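Side-chain contacts in ferric iron-binding protein HitA (Pseudomonas aeruginosa PAO1, PDB 6IWF), which binds ferric iron as a member of the bacterial solute-binding protein family and probably takes part in bringing gallium into the cell: residues L144-V147 against A148-I151; P285-T288 against P289-G293; E297-S300 against L301-D304; H213-G216 against N217-G221; K277-A280 against E281-P284. All blocks are in the same frame, centred on the assembly; numbering follows the deposited sequence.

Interaction 1 of 5, residues L144-V147 against A148-I151; sequences LEQV and AAVI
The largely buried 144-151 part of helix 141-154, beside the iron-binding region, brings Val-147 and Ile-151 together one turn apart. Four successive i+4 backbone bonds make the frame, from Ala-148 N to Leu-144 O (3.0 Å) through Ile-151 N to Val-147 O (2.9 Å). On one flank the Val-147 CG1 methyl, anti to its own N (chi1 177°), stands 4.2 Å from Ile-151 CD1, while Ile-151 CG1 rests 3.5 Å from Val-147 O. On another flank Gln-146 bends at chi2 (65°), which swings its amide over the next turn: NE2 comes to 4.0 Å from both Ala-149 CB and Val-150 CG2, and that valine methyl also sits 3.4 Å from Gln-146 O. The amide is held from beyond the helix, since NE2 donates to Pro-220 O. Val-147 and Ala-148 face Ala-298 of helix 296-305; Val-150 and Ile-151 lean on helix 156-169. The Glu-145 side chain lies about 7 Å from that of Glu-60, which binds ferric iron in a structure of this protein, though none is bound here. The chemistry implies a helix held together chiefly by its backbone, with small apolar groups facing its neighbours and one buried amide tied to a loop carbonyl.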
loop_
_atom_site.group_PDB
_atom_site.type_symbol
_atom_site.label_atom_id
_atom_site.label_comp_id
_atom_site.label_asym_id
_atom_site.label_seq_id
_atom_site.Cartn_x
_atom_site.Cartn_y
_atom_site.Cartn_z
ATOM N N LEU A 144 -4.927 5.268 -6.674
ATOM C CA LEU A 144 -4.317 6.576 -6.896
ATOM C C LEU A 144 -2.851 6.433 -7.274
ATOM O O LEU A 144 -2.371 7.089 -8.205
ATOM C CB LEU A 144 -4.465 7.440 -5.648
ATOM C CG LEU A 144 -3.793 8.812 -5.739
ATOM C CD1 LEU A 144 -4.486 9.662 -6.776
ATOM C CD2 LEU A 144 -3.831 9.471 -4.366
ATOM N N GLU A 145 -2.121 5.578 -6.556
ATOM C CA GLU A 145 -0.718 5.359 -6.896
ATOM C C GLU A 145 -0.581 4.717 -8.273
ATOM O O GLU A 145 0.352 5.042 -9.020
ATOM C CB GLU A 145 -0.038 4.501 -5.831
ATOM C CG GLU A 145 0.617 5.358 -4.765
ATOM C CD GLU A 145 0.914 4.599 -3.502
ATOM O OE1 GLU A 145 2.109 4.390 -3.179
ATOM O OE2 GLU A 145 -0.057 4.204 -2.831
ATOM N N GLN A 146 -1.514 3.826 -8.634
ATOM C CA GLN A 146 -1.505 3.247 -9.977
ATOM C C GLN A 146 -1.611 4.337 -11.034
ATOM O O GLN A 146 -0.906 4.311 -12.046
ATOM C CB GLN A 146 -2.654 2.248 -10.138
ATOM C CG GLN A 146 -2.702 1.599 -11.543
ATOM C CD GLN A 146 -1.471 0.719 -11.806
ATOM O OE1 GLN A 146 -1.493 -0.486 -11.537
ATOM N NE2 GLN A 146 -0.397 1.318 -12.330
ATOM N N VAL A 147 -2.510 5.296 -10.827
ATOM C CA VAL A 147 -2.656 6.371 -11.805
ATOM C C VAL A 147 -1.383 7.202 -11.883
ATOM O O VAL A 147 -0.924 7.565 -12.976
ATOM C CB VAL A 147 -3.881 7.236 -11.454
ATOM C CG1 VAL A 147 -3.998 8.418 -12.428
ATOM C CG2 VAL A 147 -5.128 6.385 -11.494
ATOM N N ALA A 148 -0.790 7.516 -10.729
ATOM C CA ALA A 148 0.443 8.290 -10.727
ATOM C C ALA A 148 1.536 7.568 -11.498
ATOM O O ALA A 148 2.327 8.199 -12.203
ATOM C CB ALA A 148 0.901 8.569 -9.291
ATOM N N ALA A 149 1.587 6.239 -11.376
ATOM C CA ALA A 149 2.567 5.462 -12.128
ATOM C C ALA A 149 2.312 5.548 -13.628
ATOM O O ALA A 149 3.259 5.671 -14.412
ATOM C CB ALA A 149 2.546 4.005 -11.665
ATOM N N VAL A 150 1.049 5.501 -14.052
ATOM C CA VAL A 150 0.780 5.606 -15.489
ATOM C C VAL A 150 1.194 6.984 -16.002
ATOM O O VAL A 150 1.793 7.105 -17.076
ATOM C CB VAL A 150 -0.698 5.281 -15.803
ATOM C CG1 VAL A 150 -1.003 5.496 -17.295
ATOM C CG2 VAL A 150 -1.036 3.842 -15.421
ATOM N N ILE A 151 0.896 8.046 -15.244
ATOM C CA ILE A 151 1.322 9.384 -15.665
ATOM C C ILE A 151 2.833 9.439 -15.810
ATOM O O ILE A 151 3.364 9.971 -16.795
ATOM C CB ILE A 151 0.837 10.450 -14.670
ATOM C CG1 ILE A 151 -0.679 10.557 -14.725
ATOM C CG2 ILE A 151 1.479 11.813 -15.001
ATOM C CD1 ILE A 151 -1.264 11.419 -13.611
#

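Interaction 2 of 5, residues P285-T288 against P289-G293; sequences PKLT and PADLG
The chain runs extended through Leu-287 and Thr-288, then turns at Pro-289 into the short helix 289-292, whose first turn is closed by Leu-292 N donating to Thr-288 O at 3.2 Å. Thr-288 is the N-cap, and with Asp-291 it forms a capping box. Its hydroxyl, placed between its own N and carbonyl carbon (chi1 64°), turns forward over the first turn, where OG1 accepts from Asp-291 N at 3.1 Å. The return bond runs from Thr-288 N to Asp-291 OD2 at 2.8 Å and is nearly straight at 170°; it reaches the oxygen on its anti side, 32° out of the carboxylate plane. A weak bond from Thr-288 OG1 to the same OD2 adds a third tie, and OD1 makes a long, weak ion pair with Lys-152. The box thus gives a first-turn amide a side-chain acceptor, and the helix N-terminus would probably stabilise the negative charge of Asp-291.

Beside Asp-291 the Leu-287 side chain forms an apolar flank, its CD2 lying 3.9 Å from Asp-291 CB. It also reaches Leu-153 of helix 141-154 and Leu-223. Just before it, Lys-286 is the centre of an inverse gamma turn closed by a weak bond from Leu-287 N to Pro-285 O, while Pro-289 packs on Trp-96. Leu-287 and Leu-292 cross at about a right angle, with Leu-287 CD1 4.1 Å from Leu-292 CD2.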
loop_
_atom_site.group_PDB
_atom_site.type_symbol
_atom_site.label_atom_id
_atom_site.label_comp_id
_atom_site.label_asym_id
_atom_site.label_seq_id
_atom_site.Cartn_x
_atom_site.Cartn_y
_atom_site.Cartn_z
ATOM N N PRO A 285 7.955 -1.766 -12.714
ATOM C CA PRO A 285 8.487 -0.513 -13.251
ATOM C C PRO A 285 9.449 0.124 -12.258
ATOM O O PRO A 285 9.367 -0.092 -11.046
ATOM C CB PRO A 285 7.226 0.347 -13.460
ATOM C CG PRO A 285 6.193 -0.255 -12.544
ATOM C CD PRO A 285 6.503 -1.707 -12.448
ATOM N N LYS A 286 10.402 0.887 -12.790
ATOM C CA LYS A 286 11.449 1.494 -11.968
ATOM C C LYS A 286 10.942 2.809 -11.367
ATOM O O LYS A 286 11.355 3.909 -11.738
ATOM C CB LYS A 286 12.707 1.700 -12.804
ATOM C CG LYS A 286 13.220 0.419 -13.447
ATOM C CD LYS A 286 13.794 -0.532 -12.392
ATOM C CE LYS A 286 14.649 -1.621 -13.040
ATOM N NZ LYS A 286 15.139 -2.619 -12.043
ATOM N N LEU A 287 10.012 2.677 -10.413
ATOM C CA LEU A 287 9.431 3.817 -9.715
ATOM C C LEU A 287 9.600 3.629 -8.218
ATOM O O LEU A 287 9.165 2.611 -7.675
ATOM C CB LEU A 287 7.944 3.992 -10.007
ATOM C CG LEU A 287 7.565 4.277 -11.456
ATOM C CD1 LEU A 287 6.078 4.030 -11.663
ATOM C CD2 LEU A 287 7.934 5.704 -11.801
ATOM N N THR A 288 10.177 4.618 -7.568
ATOM C CA THR A 288 10.360 4.643 -6.127
ATOM C C THR A 288 9.235 5.409 -5.468
ATOM O O THR A 288 8.475 6.122 -6.129
ATOM C CB THR A 288 11.689 5.310 -5.785
ATOM O OG1 THR A 288 11.628 6.677 -6.212
ATOM C CG2 THR A 288 12.840 4.600 -6.464
ATOM N N PRO A 289 9.101 5.301 -4.139
ATOM C CA PRO A 289 8.169 6.195 -3.437
ATOM C C PRO A 289 8.365 7.657 -3.798
ATOM O O PRO A 289 7.386 8.391 -3.984
ATOM C CB PRO A 289 8.485 5.918 -1.964
ATOM C CG PRO A 289 8.881 4.484 -1.951
ATOM C CD PRO A 289 9.656 4.269 -3.239
ATOM N N ALA A 290 9.618 8.089 -3.935
ATOM C CA ALA A 290 9.888 9.483 -4.270
ATOM C C ALA A 290 9.385 9.822 -5.668
ATOM O O ALA A 290 8.897 10.932 -5.903
ATOM C CB ALA A 290 11.390 9.760 -4.149
ATOM N N ASP A 291 9.506 8.881 -6.607
ATOM C CA ASP A 291 9.000 9.106 -7.958
ATOM C C ASP A 291 7.497 9.367 -7.949
ATOM O O ASP A 291 7.010 10.230 -8.684
ATOM C CB ASP A 291 9.319 7.909 -8.856
ATOM C CG ASP A 291 10.799 7.767 -9.150
ATOM O OD1 ASP A 291 11.494 8.803 -9.261
ATOM O OD2 ASP A 291 11.273 6.615 -9.270
ATOM N N LEU A 292 6.741 8.617 -7.136
ATOM C CA LEU A 292 5.293 8.807 -7.079
ATOM C C LEU A 292 4.901 10.033 -6.259
ATOM O O LEU A 292 3.867 10.658 -6.534
ATOM C CB LEU A 292 4.622 7.562 -6.499
ATOM C CG LEU A 292 4.991 6.215 -7.136
ATOM C CD1 LEU A 292 4.484 5.039 -6.290
ATOM C CD2 LEU A 292 4.411 6.144 -8.529
ATOM N N GLY A 293 5.695 10.376 -5.245
ATOM C CA GLY A 293 5.442 11.585 -4.479
ATOM C C GLY A 293 4.091 11.565 -3.797
ATOM O O GLY A 293 3.617 10.525 -3.318
#

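Interaction 3 of 5, residues E297-S300 against L301-D304; sequences EALS and LERD
Leu-299 and Glu-302, three residues apart on helix 296-305 near the C-terminus of the chain, cross obliquely where the exposed face of the helix, with Leu-299, meets the buried one, with Glu-302. The leucine leaves its backbone with CG anti to N (chi1 -167°), and this torsion together with chi2 (50°) sets CD1 3.7 Å from Glu-302 OE2. The glutamate comes to meet it from the next turn: its CG is turned beside its own N and stands 3.5 Å from Ala-298 O, and beyond CG the chain is stretched out. The contact is a methyl against a carboxylate oxygen, so it packs but does not bond.

Leu-301 packs on helix 156-169, where it touches Ala-159 and Leu-163, and Ala-298 and Glu-302 pack on helix 141-154, the glutamate against Phe-143; Leu-299, Ser-300, Arg-303 and Asp-304 line the exposed side. Arg-303 folds at chi2 (-87°), with its CG 3.5 Å from Leu-299 O and its guanidinium carried outward. Ser-300 OG turns back to the preceding turn, in a weak hydrogen bond with Ser-296 O.

Regular i+4 bonds run beneath all of these groups, such as Glu-302 N to Ala-298 O at 3.0 Å. In the last of them Asp-304 N donates to Ser-300 O at 2.9 Å; the same Ser-300 O lies 3.1 Å from Asp-304 CG, and OD1, also an acceptor, does not bond to it.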
loop_
_atom_site.group_PDB
_atom_site.type_symbol
_atom_site.label_atom_id
_atom_site.label_comp_id
_atom_site.label_asym_id
_atom_site.label_seq_id
_atom_site.Cartn_x
_atom_site.Cartn_y
_atom_site.Cartn_z
ATOM N N GLU A 297 -0.799 15.030 -9.221
ATOM C CA GLU A 297 -1.302 15.067 -10.591
ATOM C C GLU A 297 -2.302 13.941 -10.825
ATOM O O GLU A 297 -3.316 14.125 -11.509
ATOM C CB GLU A 297 -0.129 14.979 -11.570
ATOM C CG GLU A 297 -0.403 15.480 -12.980
ATOM C CD GLU A 297 0.870 15.539 -13.826
ATOM O OE1 GLU A 297 0.765 15.630 -15.067
ATOM O OE2 GLU A 297 1.980 15.492 -13.249
ATOM N N ALA A 298 -2.025 12.763 -10.262
ATOM C CA ALA A 298 -2.964 11.649 -10.363
ATOM C C ALA A 298 -4.312 11.999 -9.736
ATOM O O ALA A 298 -5.367 11.682 -10.297
ATOM C CB ALA A 298 -2.376 10.400 -9.701
ATOM N N LEU A 299 -4.298 12.658 -8.571
ATOM C CA LEU A 299 -5.560 12.997 -7.926
ATOM C C LEU A 299 -6.363 13.957 -8.788
ATOM O O LEU A 299 -7.577 13.787 -8.958
ATOM C CB LEU A 299 -5.299 13.596 -6.543
ATOM C CG LEU A 299 -6.522 13.714 -5.631
ATOM C CD1 LEU A 299 -7.303 12.398 -5.554
ATOM C CD2 LEU A 299 -6.069 14.166 -4.241
ATOM N N SER A 300 -5.693 14.954 -9.368
ATOM C CA SER A 300 -6.388 15.908 -10.228
ATOM C C SER A 300 -6.986 15.223 -11.446
ATOM O O SER A 300 -8.091 15.568 -11.885
ATOM C CB SER A 300 -5.432 17.013 -10.677
ATOM O OG SER A 300 -5.121 17.857 -9.599
ATOM N N LEU A 301 -6.269 14.240 -12.004
ATOM C CA LEU A 301 -6.775 13.542 -13.178
ATOM C C LEU A 301 -7.993 12.700 -12.834
ATOM O O LEU A 301 -8.976 12.681 -13.584
ATOM C CB LEU A 301 -5.664 12.675 -13.773
ATOM C CG LEU A 301 -6.063 11.814 -14.960
ATOM C CD1 LEU A 301 -6.647 12.682 -16.072
ATOM C CD2 LEU A 301 -4.851 11.017 -15.460
ATOM N N GLU A 302 -7.946 11.993 -11.706
ATOM C CA GLU A 302 -9.111 11.253 -11.238
ATOM C C GLU A 302 -10.318 12.166 -11.081
ATOM O O GLU A 302 -11.438 11.806 -11.462
ATOM C CB GLU A 302 -8.806 10.588 -9.903
ATOM C CG GLU A 302 -7.914 9.367 -9.976
ATOM C CD GLU A 302 -7.749 8.712 -8.605
ATOM O OE1 GLU A 302 -7.327 7.540 -8.544
ATOM O OE2 GLU A 302 -8.041 9.374 -7.578
ATOM N N ARG A 303 -10.105 13.352 -10.513
ATOM C CA ARG A 303 -11.206 14.295 -10.353
ATOM C C ARG A 303 -11.736 14.754 -11.700
ATOM O O ARG A 303 -12.958 14.837 -11.899
ATOM C CB ARG A 303 -10.749 15.489 -9.525
ATOM C CG ARG A 303 -10.683 15.187 -8.057
ATOM C CD ARG A 303 -12.034 15.427 -7.363
ATOM N NE ARG A 303 -12.037 14.822 -6.031
ATOM C CZ ARG A 303 -11.244 15.196 -5.028
ATOM N NH1 ARG A 303 -11.319 14.574 -3.858
ATOM N NH2 ARG A 303 -10.381 16.196 -5.180
ATOM N N ASP A 304 -10.839 15.036 -12.645
ATOM C CA ASP A 304 -11.271 15.531 -13.948
ATOM C C ASP A 304 -12.100 14.488 -14.689
ATOM O O ASP A 304 -13.090 14.829 -15.352
ATOM C CB ASP A 304 -10.065 15.955 -14.782
ATOM C CG ASP A 304 -9.327 17.151 -14.190
ATOM O OD1 ASP A 304 -9.827 17.755 -13.214
ATOM O OD2 ASP A 304 -8.236 17.489 -14.703
#

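Interaction 4 of 5, residues H213-G216 against N217-G221; sequences HYFG and NQDPG
Gly-216 and Asp-219 close a tight turn by a backbone hydrogen bond, Asp-219 N to Gly-216 O at 2.8 Å. Asn-217 and Gln-218 occupy its corners, both with positive phi.

Side-chain hydrogen bonding centres on Asp-219. Its CG lies anti to N (chi1 -163°), which carries OD2 over the following residues to accept from Gly-221 N at 3.0 Å; the amide comes from above the carboxylate plane, 41° out of it. OD2 also takes Leu-122 N, and OD1 bonds Ser-121 OG, so both oxygens of this buried carboxylate are satisfied.

Packing is carried by Phe-215. Asp-219 OD2 sits over one face of the ring, offset toward the rim and 3.7 Å from CG, with ring and carboxylate planes 31° apart. The opposite face has His-213 CD2 above it, and at the edge Gly-221 O lies 3.5 Å from Phe-215 CD2.

One water bridges Phe-215 and Gly-221 across the loop, accepting from Phe-215 N at 2.8 Å and donating to Gly-221 O at 3.1 Å.

The arrangement is a type I' beta turn overlapping an Asx turn at Asp-219, in the loop joining strands 211-213 and 224-231, both antiparallel partners of strand 97-108.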
loop_
_atom_site.group_PDB
_atom_site.type_symbol
_atom_site.label_atom_id
_atom_site.label_comp_id
_atom_site.label_asym_id
_atom_site.label_seq_id
_atom_site.Cartn_x
_atom_site.Cartn_y
_atom_site.Cartn_z
ATOM N N HIS A 213 -2.740 -13.048 -11.718
ATOM C CA HIS A 213 -1.879 -12.813 -12.859
ATOM C C HIS A 213 -0.954 -11.648 -12.543
ATOM O O HIS A 213 -1.404 -10.605 -12.063
ATOM C CB HIS A 213 -2.708 -12.500 -14.100
ATOM C CG HIS A 213 -1.875 -12.184 -15.297
ATOM N ND1 HIS A 213 -1.115 -13.136 -15.941
ATOM C CD2 HIS A 213 -1.651 -11.016 -15.943
ATOM C CE1 HIS A 213 -0.472 -12.572 -16.949
ATOM N NE2 HIS A 213 -0.784 -11.287 -16.975
ATOM N N TYR A 214 0.331 -11.823 -12.824
ATOM C CA TYR A 214 1.318 -10.766 -12.650
ATOM C C TYR A 214 1.692 -10.233 -14.024
ATOM O O TYR A 214 2.122 -11.002 -14.894
ATOM C CB TYR A 214 2.550 -11.287 -11.909
ATOM C CG TYR A 214 2.236 -11.645 -10.495
ATOM C CD1 TYR A 214 1.603 -12.848 -10.186
ATOM C CD2 TYR A 214 2.535 -10.770 -9.463
ATOM C CE1 TYR A 214 1.301 -13.168 -8.886
ATOM C CE2 TYR A 214 2.235 -11.084 -8.159
ATOM C CZ TYR A 214 1.618 -12.275 -7.877
ATOM O OH TYR A 214 1.314 -12.569 -6.572
ATOM N N PHE A 215 1.519 -8.928 -14.220
ATOM C CA PHE A 215 1.825 -8.342 -15.524
ATOM C C PHE A 215 3.318 -8.427 -15.828
ATOM O O PHE A 215 3.714 -8.695 -16.973
ATOM C CB PHE A 215 1.363 -6.880 -15.571
ATOM C CG PHE A 215 -0.115 -6.698 -15.786
ATOM C CD1 PHE A 215 -0.713 -7.038 -17.001
ATOM C CD2 PHE A 215 -0.905 -6.152 -14.786
ATOM C CE1 PHE A 215 -2.086 -6.844 -17.203
ATOM C CE2 PHE A 215 -2.279 -5.970 -14.979
ATOM C CZ PHE A 215 -2.860 -6.302 -16.188
ATOM N N GLY A 216 4.156 -8.216 -14.820
ATOM C CA GLY A 216 5.598 -8.185 -15.015
ATOM C C GLY A 216 6.042 -7.200 -16.075
ATOM O O GLY A 216 5.346 -6.214 -16.339
ATOM N N ASN A 217 7.215 -7.450 -16.677
ATOM C CA ASN A 217 7.694 -6.745 -17.874
ATOM C C ASN A 217 7.738 -5.225 -17.716
ATOM O O ASN A 217 7.635 -4.490 -18.705
ATOM C CB ASN A 217 6.855 -7.125 -19.096
ATOM C CG ASN A 217 7.614 -6.941 -20.388
ATOM O OD1 ASN A 217 8.798 -7.275 -20.476
ATOM N ND2 ASN A 217 6.939 -6.404 -21.404
ATOM N N GLN A 218 7.930 -4.743 -16.483
ATOM C CA GLN A 218 7.914 -3.321 -16.130
ATOM C C GLN A 218 6.623 -2.650 -16.556
ATOM O O GLN A 218 6.579 -1.426 -16.696
ATOM C CB GLN A 218 9.109 -2.560 -16.711
ATOM C CG GLN A 218 10.415 -2.993 -16.123
ATOM C CD GLN A 218 11.544 -2.055 -16.481
ATOM O OE1 GLN A 218 11.375 -1.104 -17.256
ATOM N NE2 GLN A 218 12.711 -2.328 -15.934
ATOM N N ASP A 219 5.569 -3.447 -16.726
ATOM C CA ASP A 219 4.259 -2.896 -17.015
ATOM C C ASP A 219 3.827 -1.940 -15.907
ATOM O O ASP A 219 4.139 -2.155 -14.734
ATOM C CB ASP A 219 3.227 -4.013 -17.135
ATOM C CG ASP A 219 1.960 -3.549 -17.815
ATOM O OD1 ASP A 219 2.030 -3.338 -19.051
ATOM O OD2 ASP A 219 0.918 -3.386 -17.110
ATOM N N PRO A 220 3.079 -0.883 -16.233
ATOM C CA PRO A 220 2.581 -0.025 -15.144
ATOM C C PRO A 220 1.742 -0.801 -14.142
ATOM O O PRO A 220 1.744 -0.467 -12.953
ATOM C CB PRO A 220 1.764 1.053 -15.875
ATOM C CG PRO A 220 2.359 1.097 -17.264
ATOM C CD PRO A 220 2.727 -0.356 -17.566
ATOM N N GLY A 221 1.069 -1.862 -14.575
ATOM C CA GLY A 221 0.262 -2.634 -13.660
ATOM C C GLY A 221 1.034 -3.600 -12.789
ATOM O O GLY A 221 0.406 -4.341 -12.031
HETATM O O HOH W 1 1.244 -7.371 -11.881
#

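Interaction 5 of 5, residues K277-A280 against E281-P284; sequences KPFA and ELDP
Pro-278 and Glu-281 meet most closely: the carboxylate lies against the proline ring, with Glu-281 OE2 3.3 Å from Pro-278 CG. Phe-279 and Leu-282 make the apolar pair, set roughly perpendicular, with Leu-282 CD1 3.8 Å from Phe-279 CD1. Lys-277 reaches across the end of the turn. Its CG lies 4.1 Å from Leu-282 CD2; bends at chi2 and chi4 (-57°) then bring NZ beside the backbone of Glu-281. There NZ gives a weak hydrogen bond to Glu-281 O at 3.4 Å and lies 4.4 Å from Glu-281 OE1, an attraction beyond salt-bridge range.

Beneath these groups the backbone makes a short 3-10 turn, in the loop between strand 264-265 and helix 289-292, with two successive i+3 bonds, Glu-281 N to Pro-278 O and Leu-282 N to Phe-279 O. Both donors stand well above the acceptor's carbonyl plane, by 52° and 57°. Two waters extend the framework: one accepts from Lys-277 NZ at 2.8 Å and donates to Leu-282 O, the other links Ala-280 O to Asp-283 N.

Farther out, Tyr-264 contacts the start of the segment twice, its OH bonded to Lys-277 O and its ring edge-to-face with that of Phe-279. Leu-282 is buried against Val-224 of strand 224-231 and against Tyr-214. The chemistry implies a surface turn secured by its backbone, water and one buried leucine, with the lysine and glutamate adding only a weak, probably solvent-screened electrostatic attraction.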
loop_
_atom_site.group_PDB
_atom_site.type_symbol
_atom_site.label_atom_id
_atom_site.label_comp_id
_atom_site.label_asym_id
_atom_site.label_seq_id
_atom_site.Cartn_x
_atom_site.Cartn_y
_atom_site.Cartn_z
ATOM N N LYS A 277 4.704 -14.660 -4.729
ATOM C CA LYS A 277 5.575 -14.616 -5.893
ATOM C C LYS A 277 6.909 -14.002 -5.478
ATOM O O LYS A 277 6.919 -12.950 -4.818
ATOM C CB LYS A 277 4.927 -13.800 -7.011
ATOM C CG LYS A 277 5.682 -13.829 -8.323
ATOM C CD LYS A 277 4.798 -14.358 -9.435
ATOM C CE LYS A 277 5.559 -14.426 -10.752
ATOM N NZ LYS A 277 6.112 -13.092 -11.121
ATOM N N PRO A 278 8.044 -14.636 -5.789
ATOM C CA PRO A 278 9.335 -14.098 -5.336
ATOM C C PRO A 278 9.538 -12.661 -5.798
ATOM O O PRO A 278 9.307 -12.325 -6.967
ATOM C CB PRO A 278 10.353 -15.048 -5.972
ATOM C CG PRO A 278 9.600 -16.337 -6.119
ATOM C CD PRO A 278 8.191 -15.957 -6.436
ATOM N N PHE A 279 9.970 -11.812 -4.858
ATOM C CA PHE A 279 10.092 -10.379 -5.128
ATOM C C PHE A 279 10.990 -10.112 -6.333
ATOM O O PHE A 279 10.669 -9.274 -7.182
ATOM C CB PHE A 279 10.622 -9.671 -3.881
ATOM C CG PHE A 279 10.531 -8.173 -3.938
ATOM C CD1 PHE A 279 9.329 -7.528 -3.706
ATOM C CD2 PHE A 279 11.656 -7.412 -4.223
ATOM C CE1 PHE A 279 9.245 -6.143 -3.758
ATOM C CE2 PHE A 279 11.584 -6.034 -4.284
ATOM C CZ PHE A 279 10.372 -5.397 -4.041
ATOM N N ALA A 280 12.104 -10.841 -6.445
ATOM C CA ALA A 280 13.019 -10.637 -7.564
ATOM C C ALA A 280 12.398 -10.992 -8.912
ATOM O O ALA A 280 12.923 -10.574 -9.950
ATOM C CB ALA A 280 14.296 -11.452 -7.343
ATOM N N GLU A 281 11.295 -11.739 -8.932
ATOM C CA GLU A 281 10.652 -12.135 -10.181
ATOM C C GLU A 281 9.583 -11.161 -10.653
ATOM O O GLU A 281 8.980 -11.393 -11.709
ATOM C CB GLU A 281 10.015 -13.517 -10.038
ATOM C CG GLU A 281 11.003 -14.639 -9.778
ATOM C CD GLU A 281 10.310 -15.980 -9.601
ATOM O OE1 GLU A 281 9.133 -16.108 -10.016
ATOM O OE2 GLU A 281 10.936 -16.904 -9.037
ATOM N N LEU A 282 9.314 -10.094 -9.897
ATOM C CA LEU A 282 8.162 -9.252 -10.203
ATOM C C LEU A 282 8.391 -8.382 -11.435
ATOM O O LEU A 282 7.427 -8.062 -12.143
ATOM C CB LEU A 282 7.820 -8.384 -8.996
ATOM C CG LEU A 282 7.177 -9.145 -7.834
ATOM C CD1 LEU A 282 7.035 -8.211 -6.624
ATOM C CD2 LEU A 282 5.827 -9.706 -8.251
ATOM N N ASP A 283 9.637 -7.992 -11.706
ATOM C CA ASP A 283 9.971 -7.106 -12.818
ATOM C C ASP A 283 9.091 -5.841 -12.817
ATOM O O ASP A 283 8.465 -5.516 -13.816
ATOM C CB ASP A 283 9.833 -7.847 -14.144
ATOM C CG ASP A 283 10.647 -7.208 -15.307
ATOM O OD1 ASP A 283 11.527 -6.346 -15.094
ATOM O OD2 ASP A 283 10.404 -7.609 -16.462
ATOM N N PRO A 284 9.056 -5.106 -11.700
ATOM C CA PRO A 284 8.183 -3.924 -11.626
ATOM C C PRO A 284 8.780 -2.749 -12.375
ATOM O O PRO A 284 9.995 -2.700 -12.643
ATOM C CB PRO A 284 8.124 -3.623 -10.117
ATOM C CG PRO A 284 9.464 -4.084 -9.612
ATOM C CD PRO A 284 9.793 -5.312 -10.437
HETATM O O HOH W 2 5.876 -10.792 -12.650
HETATM O O HOH W 3 12.195 -8.095 -10.489
#

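Interaction 1 is the buried member, and three others touch it: interaction 2 places Leu-287 CD1 3.5 Å from Ala-149 CB, interaction 3 brings Ala-298 CB to 3.4 Å from Ala-148 N, and interaction 4 supplies a loop carbonyl. Interactions 1 and 3 are both regular helix, but interaction 3 has one face open to solvent and carries charged ends there. Interactions 2, 4 and 5 lie at turns and a cap, where side chains or waters satisfy backbone groups. Interaction 5 runs directly into interaction 2 and joins interaction 4 through Gln-218 N and Asp-283 O; interactions 2 and 4 touch through Pro-285 and Asp-219. Interactions 3 and 5 stay about 17 Å apart, nearest atoms.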